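Local coordinates for protein probable methyltransferase (Bordetella pertussis, PDB 3KTY) that probably transfers methyl groups from S-adenosylmethionine to RNA, as a SpoU/TrmH-family enzyme of which this chain is the SPOUT methyltransferase domain, at residues 28-32 against 60-66; 38-44 against 68-74; 106-110 against 167-173. All blocks are in the same frame, centred on the assembly; numbering follows the deposited sequence.

Interaction 1: 28-32 against 60-66; sequences ARAIK and SGALDVL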
ATOM      1  N   ALA A  28       2.339 -12.580   2.613  1.00 33.25           N
ATOM      2  CA  ALA A  28       1.411 -13.467   1.930  1.00 32.88           C
ATOM      3  C   ALA A  28       0.027 -12.855   1.830  1.00 37.25           C
ATOM      4  O   ALA A  28      -0.651 -13.007   0.808  1.00 34.54           O
ATOM      5  CB  ALA A  28       1.339 -14.827   2.662  1.00 36.26           C
ATOM      6  N   ARG A  29      -0.379 -12.175   2.913  1.00 43.02           N
ATOM      7  CA  ARG A  29      -1.697 -11.563   3.024  1.00 42.06           C
ATOM      8  C   ARG A  29      -1.719 -10.372   2.090  1.00 34.87           C
ATOM      9  O   ARG A  29      -2.617 -10.228   1.250  1.00 39.77           O
ATOM     10  CB  ARG A  29      -1.998 -11.135   4.472  1.00 45.91           C
ATOM     11  CG  ARG A  29      -3.441 -10.732   4.683  1.00 57.73           C
ATOM     12  CD  ARG A  29      -3.773 -10.155   6.085  1.00 92.78           C
ATOM     13  NE  ARG A  29      -4.356  -8.816   5.953  1.00 96.60           N
ATOM     14  CZ  ARG A  29      -5.574  -8.553   5.467  1.00 97.49           C
ATOM     15  NH1 ARG A  29      -5.992  -7.293   5.361  1.00 96.69           N
ATOM     16  NH2 ARG A  29      -6.383  -9.539   5.080  1.00 95.95           N
ATOM     17  N   ALA A  30      -0.721  -9.515   2.221  1.00 30.66           N
ATOM     18  CA  ALA A  30      -0.572  -8.433   1.235  1.00 27.72           C
ATOM     19  C   ALA A  30      -0.809  -8.904  -0.214  1.00 32.57           C
ATOM     20  O   ALA A  30      -1.665  -8.361  -0.900  1.00 37.60           O
ATOM     21  CB  ALA A  30       0.804  -7.795   1.352  1.00 27.82           C
ATOM     22  N   ILE A  31      -0.067  -9.899  -0.706  1.00 27.90           N
ATOM     23  CA  ILE A  31      -0.270 -10.241  -2.124  1.00 25.36           C
ATOM     24  C   ILE A  31      -1.607 -10.892  -2.419  1.00 27.05           C
ATOM     25  O   ILE A  31      -2.202 -10.686  -3.469  1.00 32.23           O
ATOM     26  CB  ILE A  31       0.905 -11.022  -2.797  1.00 36.82           C
ATOM     27  CG1 ILE A  31       1.104 -12.399  -2.168  1.00 37.65           C
ATOM     28  CG2 ILE A  31       2.200 -10.199  -2.770  1.00 31.59           C
ATOM     29  CD1 ILE A  31       2.132 -13.214  -2.917  1.00 34.99           C
ATOM     30  N   LYS A  32      -2.106 -11.677  -1.487  1.00 28.58           N
ATOM     31  CA  LYS A  32      -3.394 -12.249  -1.740  1.00 30.24           C
ATOM     32  C   LYS A  32      -4.450 -11.167  -1.912  1.00 36.38           C
ATOM     33  O   LYS A  32      -5.317 -11.305  -2.768  1.00 40.10           O
ATOM     34  CB  LYS A  32      -3.808 -13.220  -0.639  1.00 35.53           C
ATOM     35  CG  LYS A  32      -4.910 -14.126  -1.100  1.00 36.91           C
ATOM     36  CD  LYS A  32      -5.240 -15.152  -0.052  1.00 42.34           C
ATOM     37  CE  LYS A  32      -6.174 -16.222  -0.612  1.00 46.00           C
ATOM     38  NZ  LYS A  32      -7.063 -16.731   0.466  1.00 53.71           N
ATOM     39  N   SER A  60      -3.339 -14.762   8.451  1.00 74.78           N
ATOM     40  CA  SER A  60      -4.743 -15.193   8.532  1.00 79.30           C
ATOM     41  C   SER A  60      -5.586 -14.779   7.312  1.00 81.70           C
ATOM     42  O   SER A  60      -5.709 -13.586   6.987  1.00 87.60           O
ATOM     43  CB  SER A  60      -5.387 -14.691   9.826  1.00 91.03           C
ATOM     44  OG  SER A  60      -5.429 -13.275   9.838  1.00 93.11           O
ATOM     45  N   GLY A  61      -6.166 -15.779   6.648  1.00 73.35           N
ATOM     46  CA  GLY A  61      -6.852 -15.581   5.381  1.00 63.24           C
ATOM     47  C   GLY A  61      -6.023 -16.060   4.190  1.00 55.69           C
ATOM     48  O   GLY A  61      -6.547 -16.634   3.239  1.00 62.19           O
ATOM     49  N   ALA A  62      -4.723 -15.811   4.246  1.00 43.77           N
ATOM     50  CA  ALA A  62      -3.799 -16.158   3.162  1.00 43.22           C
ATOM     51  C   ALA A  62      -2.873 -17.318   3.557  1.00 45.76           C
ATOM     52  O   ALA A  62      -1.727 -17.402   3.116  1.00 46.45           O
ATOM     53  CB  ALA A  62      -2.981 -14.944   2.776  1.00 27.17           C
ATOM     54  N   LEU A  63      -3.373 -18.213   4.397  1.00 50.43           N
ATOM     55  CA  LEU A  63      -2.556 -19.326   4.874  1.00 45.96           C
ATOM     56  C   LEU A  63      -2.133 -20.267   3.752  1.00 49.25           C
ATOM     57  O   LEU A  63      -1.051 -20.856   3.806  1.00 49.43           O
ATOM     58  CB  LEU A  63      -3.287 -20.105   5.945  1.00 42.63           C
ATOM     59  CG  LEU A  63      -2.436 -20.053   7.202  1.00 59.72           C
ATOM     60  CD1 LEU A  63      -3.289 -20.232   8.479  1.00 70.51           C
ATOM     61  CD2 LEU A  63      -1.293 -21.086   7.100  1.00 60.90           C
ATOM     62  N   ASP A  64      -3.012 -20.406   2.763  1.00 40.31           N
ATOM     63  CA  ASP A  64      -2.730 -21.141   1.541  1.00 46.35           C
ATOM     64  C   ASP A  64      -1.548 -20.568   0.737  1.00 42.60           C
ATOM     65  O   ASP A  64      -0.732 -21.310   0.233  1.00 58.40           O
ATOM     66  CB  ASP A  64      -4.001 -21.200   0.666  1.00 62.46           C
ATOM     67  CG  ASP A  64      -4.480 -19.804   0.205  1.00 69.50           C
ATOM     68  OD1 ASP A  64      -5.297 -19.741  -0.760  1.00 71.63           O
ATOM     69  OD2 ASP A  64      -4.033 -18.781   0.790  1.00 62.54           O
ATOM     70  N   VAL A  65      -1.469 -19.251   0.597  1.00 37.85           N
ATOM     71  CA  VAL A  65      -0.388 -18.650  -0.164  1.00 32.33           C
ATOM     72  C   VAL A  65       0.901 -18.957   0.572  1.00 37.44           C
ATOM     73  O   VAL A  65       1.955 -19.218  -0.037  1.00 37.63           O
ATOM     74  CB  VAL A  65      -0.594 -17.113  -0.300  1.00 34.06           C
ATOM     75  CG1 VAL A  65       0.682 -16.385  -0.716  1.00 27.11           C
ATOM     76  CG2 VAL A  65      -1.694 -16.822  -1.279  1.00 30.55           C
ATOM     77  N   LEU A  66       0.777 -18.937   1.891  1.00 37.99           N
ATOM     78  CA  LEU A  66       1.874 -19.094   2.818  1.00 46.50           C
ATOM     79  C   LEU A  66       2.405 -20.516   2.817  1.00 49.77           C
ATOM     80  O   LEU A  66       3.600 -20.725   2.830  1.00 46.75           O
ATOM     81  CB  LEU A  66       1.401 -18.754   4.216  1.00 44.39           C
ATOM     82  CG  LEU A  66       2.530 -18.837   5.234  1.00 39.69           C
ATOM     83  CD1 LEU A  66       3.648 -17.819   4.949  1.00 34.38           C
ATOM     84  CD2 LEU A  66       1.978 -18.684   6.672  1.00 33.96           C
TER

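Interaction 2: 38-44 against 68-74; sequences ELVLVAP and RAAVHDT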
ATOM      1  N   GLU A  38       1.509 -16.232  -5.477  1.00 32.33           N
ATOM      2  CA  GLU A  38       2.857 -16.783  -5.642  1.00 27.83           C
ATOM      3  C   GLU A  38       3.947 -16.050  -4.874  1.00 26.01           C
ATOM      4  O   GLU A  38       4.470 -15.016  -5.311  1.00 31.92           O
ATOM      5  CB  GLU A  38       3.233 -16.834  -7.128  1.00 39.70           C
ATOM      6  CG  GLU A  38       3.676 -18.173  -7.601  1.00 63.96           C
ATOM      7  CD  GLU A  38       2.537 -19.158  -7.631  1.00 78.07           C
ATOM      8  OE1 GLU A  38       1.593 -18.927  -8.423  1.00 83.95           O
ATOM      9  OE2 GLU A  38       2.583 -20.151  -6.860  1.00 81.40           O
ATOM     10  N   LEU A  39       4.329 -16.625  -3.750  1.00 24.89           N
ATOM     11  CA  LEU A  39       5.361 -16.038  -2.911  1.00 26.22           C
ATOM     12  C   LEU A  39       6.576 -16.966  -2.811  1.00 29.52           C
ATOM     13  O   LEU A  39       6.442 -18.141  -2.550  1.00 27.26           O
ATOM     14  CB  LEU A  39       4.813 -15.779  -1.514  1.00 19.42           C
ATOM     15  CG  LEU A  39       5.812 -15.251  -0.468  1.00 35.30           C
ATOM     16  CD1 LEU A  39       6.184 -13.803  -0.694  1.00 22.70           C
ATOM     17  CD2 LEU A  39       5.186 -15.397   0.894  1.00 38.70           C
ATOM     18  N   VAL A  40       7.752 -16.389  -3.002  1.00 28.93           N
ATOM     19  CA  VAL A  40       8.986 -17.100  -3.002  1.00 19.99           C
ATOM     20  C   VAL A  40       9.966 -16.477  -2.015  1.00 24.49           C
ATOM     21  O   VAL A  40      10.166 -15.268  -1.999  1.00 30.96           O
ATOM     22  CB  VAL A  40       9.630 -17.079  -4.435  1.00 29.67           C
ATOM     23  CG1 VAL A  40      10.945 -17.882  -4.415  1.00 27.16           C
ATOM     24  CG2 VAL A  40       8.685 -17.667  -5.463  1.00 25.38           C
ATOM     25  N   LEU A  41      10.591 -17.304  -1.212  1.00 26.32           N
ATOM     26  CA  LEU A  41      11.626 -16.856  -0.291  1.00 28.58           C
ATOM     27  C   LEU A  41      13.005 -17.360  -0.717  1.00 38.45           C
ATOM     28  O   LEU A  41      13.155 -18.532  -1.024  1.00 32.55           O
ATOM     29  CB  LEU A  41      11.355 -17.450   1.069  1.00 22.68           C
ATOM     30  CG  LEU A  41      10.021 -17.146   1.786  1.00 33.11           C
ATOM     31  CD1 LEU A  41      10.187 -17.539   3.207  1.00 30.54           C
ATOM     32  CD2 LEU A  41       9.707 -15.676   1.709  1.00 34.64           C
ATOM     33  N   VAL A  42      14.002 -16.481  -0.724  1.00 33.42           N
ATOM     34  CA  VAL A  42      15.375 -16.883  -0.979  1.00 30.86           C
ATOM     35  C   VAL A  42      16.237 -16.715   0.287  1.00 38.28           C
ATOM     36  O   VAL A  42      16.279 -15.634   0.883  1.00 40.96           O
ATOM     37  CB  VAL A  42      15.987 -16.067  -2.132  1.00 31.72           C
ATOM     38  CG1 VAL A  42      17.510 -16.233  -2.174  1.00 32.07           C
ATOM     39  CG2 VAL A  42      15.348 -16.466  -3.466  1.00 37.14           C
ATOM     40  N   ALA A  43      16.889 -17.793   0.706  1.00 38.43           N
ATOM     41  CA  ALA A  43      17.846 -17.775   1.817  1.00 34.61           C
ATOM     42  C   ALA A  43      17.262 -17.187   3.084  1.00 39.47           C
ATOM     43  O   ALA A  43      17.792 -16.239   3.626  1.00 46.41           O
ATOM     44  CB  ALA A  43      19.138 -17.027   1.435  1.00 25.88           C
ATOM     45  N   PRO A  44      16.161 -17.754   3.564  1.00 41.24           N
ATOM     46  CA  PRO A  44      15.585 -17.154   4.770  1.00 44.08           C
ATOM     47  C   PRO A  44      16.482 -17.447   5.956  1.00 43.55           C
ATOM     48  O   PRO A  44      17.302 -18.380   5.895  1.00 49.23           O
ATOM     49  CB  PRO A  44      14.249 -17.872   4.913  1.00 41.27           C
ATOM     50  CG  PRO A  44      14.454 -19.167   4.133  1.00 39.78           C
ATOM     51  CD  PRO A  44      15.303 -18.791   2.978  1.00 39.48           C
ATOM     52  N   ARG A  68       1.998 -22.800   0.298  1.00 50.09           N
ATOM     53  CA  ARG A  68       2.561 -23.057  -1.027  1.00 43.87           C
ATOM     54  C   ARG A  68       3.831 -22.298  -1.373  1.00 39.30           C
ATOM     55  O   ARG A  68       4.403 -22.534  -2.426  1.00 45.38           O
ATOM     56  CB  ARG A  68       1.519 -22.774  -2.120  1.00 41.94           C
ATOM     57  CG  ARG A  68       0.313 -23.730  -2.080  1.00 57.31           C
ATOM     58  CD  ARG A  68      -0.674 -23.455  -3.226  1.00 72.62           C
ATOM     59  NE  ARG A  68      -1.379 -22.169  -3.088  1.00 84.44           N
ATOM     60  CZ  ARG A  68      -1.023 -21.003  -3.643  1.00 78.54           C
ATOM     61  NH1 ARG A  68      -1.780 -19.933  -3.423  1.00 76.53           N
ATOM     62  NH2 ARG A  68       0.065 -20.890  -4.410  1.00 69.15           N
ATOM     63  N   ALA A  69       4.254 -21.358  -0.531  1.00 40.29           N
ATOM     64  CA  ALA A  69       5.451 -20.558  -0.819  1.00 35.48           C
ATOM     65  C   ALA A  69       6.693 -21.444  -1.017  1.00 42.21           C
ATOM     66  O   ALA A  69       6.970 -22.335  -0.226  1.00 46.97           O
ATOM     67  CB  ALA A  69       5.708 -19.593   0.296  1.00 32.68           C
ATOM     68  N   ALA A  70       7.444 -21.168  -2.064  1.00 42.40           N
ATOM     69  CA  ALA A  70       8.630 -21.927  -2.374  1.00 38.69           C
ATOM     70  C   ALA A  70       9.822 -21.295  -1.655  1.00 33.56           C
ATOM     71  O   ALA A  70       9.910 -20.077  -1.577  1.00 36.47           O
ATOM     72  CB  ALA A  70       8.837 -21.908  -3.898  1.00 36.59           C
ATOM     73  N   VAL A  71      10.726 -22.116  -1.114  1.00 32.77           N
ATOM     74  CA  VAL A  71      11.951 -21.602  -0.503  1.00 28.36           C
ATOM     75  C   VAL A  71      13.169 -22.151  -1.247  1.00 31.72           C
ATOM     76  O   VAL A  71      13.323 -23.363  -1.320  1.00 32.66           O
ATOM     77  CB  VAL A  71      12.122 -22.049   0.994  1.00 38.03           C
ATOM     78  CG1 VAL A  71      13.394 -21.462   1.601  1.00 33.95           C
ATOM     79  CG2 VAL A  71      10.944 -21.678   1.819  1.00 32.50           C
ATOM     80  N   HIS A  72      14.051 -21.267  -1.709  1.00 23.71           N
ATOM     81  CA  HIS A  72      15.319 -21.629  -2.312  1.00 29.08           C
ATOM     82  C   HIS A  72      16.442 -21.015  -1.542  1.00 37.85           C
ATOM     83  O   HIS A  72      16.223 -20.093  -0.798  1.00 38.70           O
ATOM     84  CB  HIS A  72      15.365 -21.112  -3.711  1.00 33.12           C
ATOM     85  CG  HIS A  72      14.171 -21.502  -4.506  1.00 28.17           C
ATOM     86  ND1 HIS A  72      13.902 -22.818  -4.821  1.00 30.56           N
ATOM     87  CD2 HIS A  72      13.154 -20.772  -5.015  1.00 23.47           C
ATOM     88  CE1 HIS A  72      12.786 -22.878  -5.525  1.00 30.35           C
ATOM     89  NE2 HIS A  72      12.299 -21.645  -5.640  1.00 29.43           N
ATOM     90  N   ASP A  73      17.643 -21.549  -1.704  1.00 35.00           N
ATOM     91  CA  ASP A  73      18.814 -20.966  -1.087  1.00 32.45           C
ATOM     92  C   ASP A  73      19.405 -19.852  -1.930  1.00 33.57           C
ATOM     93  O   ASP A  73      20.156 -19.008  -1.429  1.00 43.44           O
ATOM     94  CB  ASP A  73      19.888 -22.031  -0.867  1.00 39.50           C
ATOM     95  CG  ASP A  73      19.501 -23.070   0.196  1.00 51.48           C
ATOM     96  OD1 ASP A  73      18.587 -22.805   1.008  1.00 64.11           O
ATOM     97  OD2 ASP A  73      20.121 -24.159   0.217  1.00 54.89           O
ATOM     98  N   THR A  74      19.069 -19.826  -3.211  1.00 31.05           N
ATOM     99  CA  THR A  74      19.709 -18.862  -4.085  1.00 31.64           C
ATOM    100  C   THR A  74      18.701 -18.113  -4.974  1.00 31.14           C
ATOM    101  O   THR A  74      17.628 -18.626  -5.290  1.00 27.18           O
ATOM    102  CB  THR A  74      20.709 -19.574  -5.009  1.00 38.20           C
ATOM    103  OG1 THR A  74      19.988 -20.299  -6.023  1.00 36.26           O
ATOM    104  CG2 THR A  74      21.660 -20.536  -4.200  1.00 28.48           C
TER

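Interaction 3: 106-110 against 167-173; sequences AGLAR and ELRYALL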
ATOM      1  N   ALA A 106       5.196  -1.767 -13.654  1.00 28.02           N
ATOM      2  CA  ALA A 106       3.904  -2.438 -13.814  1.00 27.24           C
ATOM      3  C   ALA A 106       3.386  -2.445 -15.261  1.00 32.43           C
ATOM      4  O   ALA A 106       2.927  -3.475 -15.750  1.00 37.10           O
ATOM      5  CB  ALA A 106       2.872  -1.848 -12.882  1.00 28.39           C
ATOM      6  N   GLY A 107       3.464  -1.308 -15.950  1.00 30.40           N
ATOM      7  CA  GLY A 107       3.102  -1.262 -17.370  1.00 35.33           C
ATOM      8  C   GLY A 107       3.916  -2.223 -18.267  1.00 36.49           C
ATOM      9  O   GLY A 107       3.354  -2.928 -19.117  1.00 39.49           O
ATOM     10  N   LEU A 108       5.232  -2.240 -18.069  1.00 33.65           N
ATOM     11  CA  LEU A 108       6.127  -3.217 -18.712  1.00 35.02           C
ATOM     12  C   LEU A 108       5.712  -4.649 -18.398  1.00 36.09           C
ATOM     13  O   LEU A 108       5.644  -5.471 -19.277  1.00 43.99           O
ATOM     14  CB  LEU A 108       7.535  -3.015 -18.229  1.00 33.62           C
ATOM     15  CG  LEU A 108       8.127  -1.685 -18.636  1.00 46.64           C
ATOM     16  CD1 LEU A 108       9.417  -1.437 -17.850  1.00 42.36           C
ATOM     17  CD2 LEU A 108       8.353  -1.706 -20.156  1.00 45.22           C
ATOM     18  N   ALA A 109       5.404  -4.946 -17.146  1.00 35.37           N
ATOM     19  CA  ALA A 109       4.941  -6.278 -16.821  1.00 27.67           C
ATOM     20  C   ALA A 109       3.724  -6.713 -17.634  1.00 33.88           C
ATOM     21  O   ALA A 109       3.647  -7.856 -18.073  1.00 41.85           O
ATOM     22  CB  ALA A 109       4.648  -6.395 -15.343  1.00 22.74           C
ATOM     23  N   ARG A 110       2.765  -5.811 -17.796  1.00 32.75           N
ATOM     24  CA  ARG A 110       1.517  -6.097 -18.496  1.00 33.71           C
ATOM     25  C   ARG A 110       1.794  -6.437 -19.946  1.00 35.45           C
ATOM     26  O   ARG A 110       1.224  -7.368 -20.498  1.00 37.46           O
ATOM     27  CB  ARG A 110       0.576  -4.875 -18.440  1.00 33.09           C
ATOM     28  CG  ARG A 110      -0.504  -4.854 -19.507  1.00 28.52           C
ATOM     29  CD  ARG A 110      -1.502  -5.933 -19.240  1.00 33.46           C
ATOM     30  NE  ARG A 110      -2.563  -5.922 -20.241  1.00 42.66           N
ATOM     31  CZ  ARG A 110      -3.778  -5.411 -20.026  1.00 42.49           C
ATOM     32  NH1 ARG A 110      -4.099  -4.846 -18.838  1.00 31.86           N
ATOM     33  NH2 ARG A 110      -4.686  -5.474 -20.986  1.00 32.96           N
ATOM     34  N   GLU A 167       0.101  -1.825  -7.756  1.00 22.13           N
ATOM     35  CA  GLU A 167       0.471  -1.382  -9.123  1.00 20.61           C
ATOM     36  C   GLU A 167       0.311  -2.454 -10.190  1.00 27.07           C
ATOM     37  O   GLU A 167      -0.243  -2.226 -11.280  1.00 29.19           O
ATOM     38  CB  GLU A 167       1.917  -0.908  -9.105  1.00 20.09           C
ATOM     39  CG  GLU A 167       2.025   0.510  -8.387  1.00 33.81           C
ATOM     40  CD  GLU A 167       1.358   1.660  -9.163  1.00 34.67           C
ATOM     41  OE1 GLU A 167       1.086   1.515 -10.370  1.00 35.35           O
ATOM     42  OE2 GLU A 167       1.097   2.728  -8.572  1.00 47.27           O
ATOM     43  N   LEU A 168       0.775  -3.650  -9.851  1.00 32.44           N
ATOM     44  CA  LEU A 168       0.670  -4.773 -10.738  1.00 23.22           C
ATOM     45  C   LEU A 168      -0.760  -5.175 -10.952  1.00 23.62           C
ATOM     46  O   LEU A 168      -1.184  -5.435 -12.054  1.00 26.43           O
ATOM     47  CB  LEU A 168       1.473  -5.951 -10.197  1.00 33.45           C
ATOM     48  CG  LEU A 168       2.970  -5.794 -10.465  1.00 32.49           C
ATOM     49  CD1 LEU A 168       3.712  -6.864  -9.720  1.00 28.59           C
ATOM     50  CD2 LEU A 168       3.201  -5.899 -11.963  1.00 22.96           C
ATOM     51  N   ARG A 169      -1.521  -5.240  -9.889  1.00 22.54           N
ATOM     52  CA  ARG A 169      -2.924  -5.547 -10.065  1.00 28.63           C
ATOM     53  C   ARG A 169      -3.601  -4.537 -10.998  1.00 33.56           C
ATOM     54  O   ARG A 169      -4.319  -4.882 -11.941  1.00 31.47           O
ATOM     55  CB  ARG A 169      -3.614  -5.560  -8.693  1.00 24.03           C
ATOM     56  CG  ARG A 169      -5.112  -5.615  -8.769  1.00 23.91           C
ATOM     57  CD  ARG A 169      -5.744  -5.863  -7.338  1.00 32.20           C
ATOM     58  NE  ARG A 169      -7.162  -6.097  -7.539  1.00 29.02           N
ATOM     59  CZ  ARG A 169      -7.681  -7.238  -7.963  1.00 35.50           C
ATOM     60  NH1 ARG A 169      -6.909  -8.286  -8.169  1.00 46.71           N
ATOM     61  NH2 ARG A 169      -8.977  -7.331  -8.183  1.00 36.96           N
ATOM     62  N   TYR A 170      -3.368  -3.271 -10.728  1.00 30.58           N
ATOM     63  CA  TYR A 170      -4.046  -2.262 -11.510  1.00 36.43           C
ATOM     64  C   TYR A 170      -3.654  -2.410 -12.972  1.00 27.42           C
ATOM     65  O   TYR A 170      -4.472  -2.243 -13.876  1.00 31.10           O
ATOM     66  CB  TYR A 170      -3.709  -0.842 -11.017  1.00 32.12           C
ATOM     67  CG  TYR A 170      -4.671   0.185 -11.566  1.00 31.88           C
ATOM     68  CD1 TYR A 170      -5.885   0.434 -10.920  1.00 37.54           C
ATOM     69  CD2 TYR A 170      -4.400   0.868 -12.755  1.00 28.81           C
ATOM     70  CE1 TYR A 170      -6.806   1.362 -11.424  1.00 40.79           C
ATOM     71  CE2 TYR A 170      -5.313   1.830 -13.257  1.00 28.84           C
ATOM     72  CZ  TYR A 170      -6.504   2.058 -12.599  1.00 37.06           C
ATOM     73  OH  TYR A 170      -7.410   2.974 -13.112  1.00 51.25           O
ATOM     74  N   ALA A 171      -2.382  -2.663 -13.197  1.00 21.27           N
ATOM     75  CA  ALA A 171      -1.910  -2.713 -14.573  1.00 26.22           C
ATOM     76  C   ALA A 171      -2.419  -3.995 -15.303  1.00 37.38           C
ATOM     77  O   ALA A 171      -2.575  -4.003 -16.511  1.00 38.77           O
ATOM     78  CB  ALA A 171      -0.394  -2.575 -14.637  1.00 21.20           C
ATOM     79  N   LEU A 172      -2.793  -5.019 -14.543  1.00 29.80           N
ATOM     80  CA  LEU A 172      -3.240  -6.260 -15.133  1.00 32.95           C
ATOM     81  C   LEU A 172      -4.747  -6.350 -15.327  1.00 42.06           C
ATOM     82  O   LEU A 172      -5.233  -7.102 -16.173  1.00 45.78           O
ATOM     83  CB  LEU A 172      -2.743  -7.453 -14.294  1.00 32.08           C
ATOM     84  CG  LEU A 172      -1.247  -7.755 -14.247  1.00 41.11           C
ATOM     85  CD1 LEU A 172      -1.024  -9.102 -13.566  1.00 47.23           C
ATOM     86  CD2 LEU A 172      -0.653  -7.787 -15.654  1.00 42.81           C
ATOM     87  N   LEU A 173      -5.503  -5.594 -14.546  1.00 48.27           N
ATOM     88  CA  LEU A 173      -6.954  -5.681 -14.634  1.00 50.23           C
ATOM     89  C   LEU A 173      -7.514  -5.290 -16.013  1.00 57.26           C
ATOM     90  O   LEU A 173      -6.959  -4.435 -16.702  1.00 59.53           O
ATOM     91  CB  LEU A 173      -7.605  -4.859 -13.528  1.00 38.47           C
ATOM     92  CG  LEU A 173      -7.613  -5.611 -12.202  1.00 38.03           C
ATOM     93  CD1 LEU A 173      -8.240  -4.764 -11.075  1.00 42.85           C
ATOM     94  CD2 LEU A 173      -8.304  -6.966 -12.299  1.00 40.44           C
TER

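Interaction 1: 28-32 against 60-66
Ala-62 presses its methyl group against the side of helix 21-33, its CB 3.6 Å from Ala-28 O and equally close to Arg-29 CA; Arg-29 CA and Ala-62 CA are 5.1 Å apart. Small side chains permit this closeness: Ala-28 CB in turn meets Val-65 CG1 at 3.8 Å and lies beside the CB of Leu-66. Lys-32 closes one end of the patch. It extends its chain to the far side from its own backbone N (chi1 -162°) and across the Ala-62 methyl, Lys-32 CD standing 3.6 Å from Ala-62 CB, and turns only at the last bond. The ammonium thus reaches the Gly-61 carbonyl, NZ to O 2.8 Å, from a position tilted 26° off the carbonyl plane. Asp-64 approaches the same lysine at about a right angle, making a long salt bridge from OD2 to Lys-32 NZ of 3.7 Å. Gly-61 has a positive phi, 104°, which lets the chain turn just ahead of Ala-62, the N-cap residue of helix 63-67.

Further out, Leu-66 packs on Val-56 and Ala-59 of helix 53-59, while Arg-29 bonds through NH1 to Gln-159 of the second subunit and packs on its Tyr-152. The contact sets the first turn of helix 63-67 against helix 21-33 in the alpha/beta/alpha sandwich, beside the second subunit, consistent with the dimeric SPOUT methyltransferases.

Interaction 2: 38-44 against 68-74
His-72 O receives the shortest backbone bond of the pair, from Ala-43 N at 2.8 Å, with the N-H pointing at the oxygen almost straight, 170°. Val-42 CA adds a CA-H...O contact to the same oxygen. One step back, Leu-41 bonds through both of its backbone polar atoms, its N to Ala-70 O at 2.9 Å and its O accepting from His-72 N at 3.0 Å. The ladder begins with Ala-70 N and Leu-39 O, where the bond is longer and more bent, with an angle of 141° at the hydrogen.

Leu-41 donates and accepts across the pair, while Val-71, opposite it, does neither within the pair; this alternation is the signature of parallel pairing. Here it adds strand 70-72 at the margin of the chain's parallel sheet, outside strand 39-42, whose other edge bonds to Phe-13, Met-15 and Gln-17. The two neighbouring strands, joined through helices 53-59 and 63-67, form part of the parallel sheet in the alpha/beta/alpha sandwich of the SPOUT fold.

Side chains divide between the two faces. Val-40 CG1, standing anti to the valine's backbone N, comes to the edge of the His-72 ring, 3.7 Å from CD2, on the face covered by Ala-78 of helix 75-79. Across the sheet, Val-71 CG1 sits against the Pro-44 ring, touching CD at 3.6 Å. Near the start of the ladder, Glu-38 OE2 forms a salt bridge with Arg-68 NH2 at 3.6 Å. The carboxylate oxygen lies in the guanidinium plane at its edge, although the two planar groups are turned 64° apart, and Arg-68 NH2 also bonds to Gly-37 O, tying the arginine to the turn before strand 39-42.

Interaction 3: 106-110 against 167-173
Ala-106 lays its methyl group over the backbone of helix 157-172, the last of this construct, with CB 3.5 Å from Glu-167 O and Ala-106 CB to Ala-171 CB 3.8 Å. This is helix-on-helix packing on one side of the parallel sheet in an alpha/beta/alpha sandwich: helices 102-115 and 157-172 cross at -46° over these segments, their axes approaching to 8.6 Å. The alanines at the crossing are consistent with that closeness. On the side facing the sheet, Leu-168 CD2 reaches Ala-109 CB at 3.7 Å; below them lie Val-121 and Ile-123 of strand 121-125, with Val-11 and Phe-13 of strand 11-16 under the leucine.

Toward the end of the construct an arginine takes over, packing first and bonding second. Leu-172 and Arg-110 slide past each other in opposite directions, Leu-172 CD2 lying 4.1 Å from Arg-110 CD, so that the aliphatic part of the arginine is used for packing before its head turns to a polar partner. Asp-114, one turn further along helix 102-115, holds Arg-110 NE in a salt bridge and so helps to fix the guanidinium. At the other end, Glu-167 is turned to the dimer interface, where its carboxylate meets Trp-166 and Arg-103 of the second subunit, as well as Arg-103 of its own chain.

Bent at chi2 (69°), the Arg-110 chain brings NH1 to the carbonyl of Ala-171 in the last turn: NH1 lies 2.9 Å from O, with the oxygen close to the guanidinium plane and an angle of 154° at the hydrogen.

Overall arrangement
From the N terminus, the chain passes through helix 21-33 into strand 39-42, then through helices 53-59 and 63-67 into strand 70-72. Interaction 1 joins the two helical members and interaction 2 the two strands, so their segments alternate and the loops they close cross. They also touch, Ile-31 and Ala-28 packing on Leu-39, which joins helix and sheet layers at one margin of the fold. Interaction 3 opens only later and closes a long loop, binding helix 102-115 to helix 157-172, the last of this construct, on the opposite side of the chain's centre from interaction 2. Interactions 1 and 3 do not touch, yet both border the second subunit.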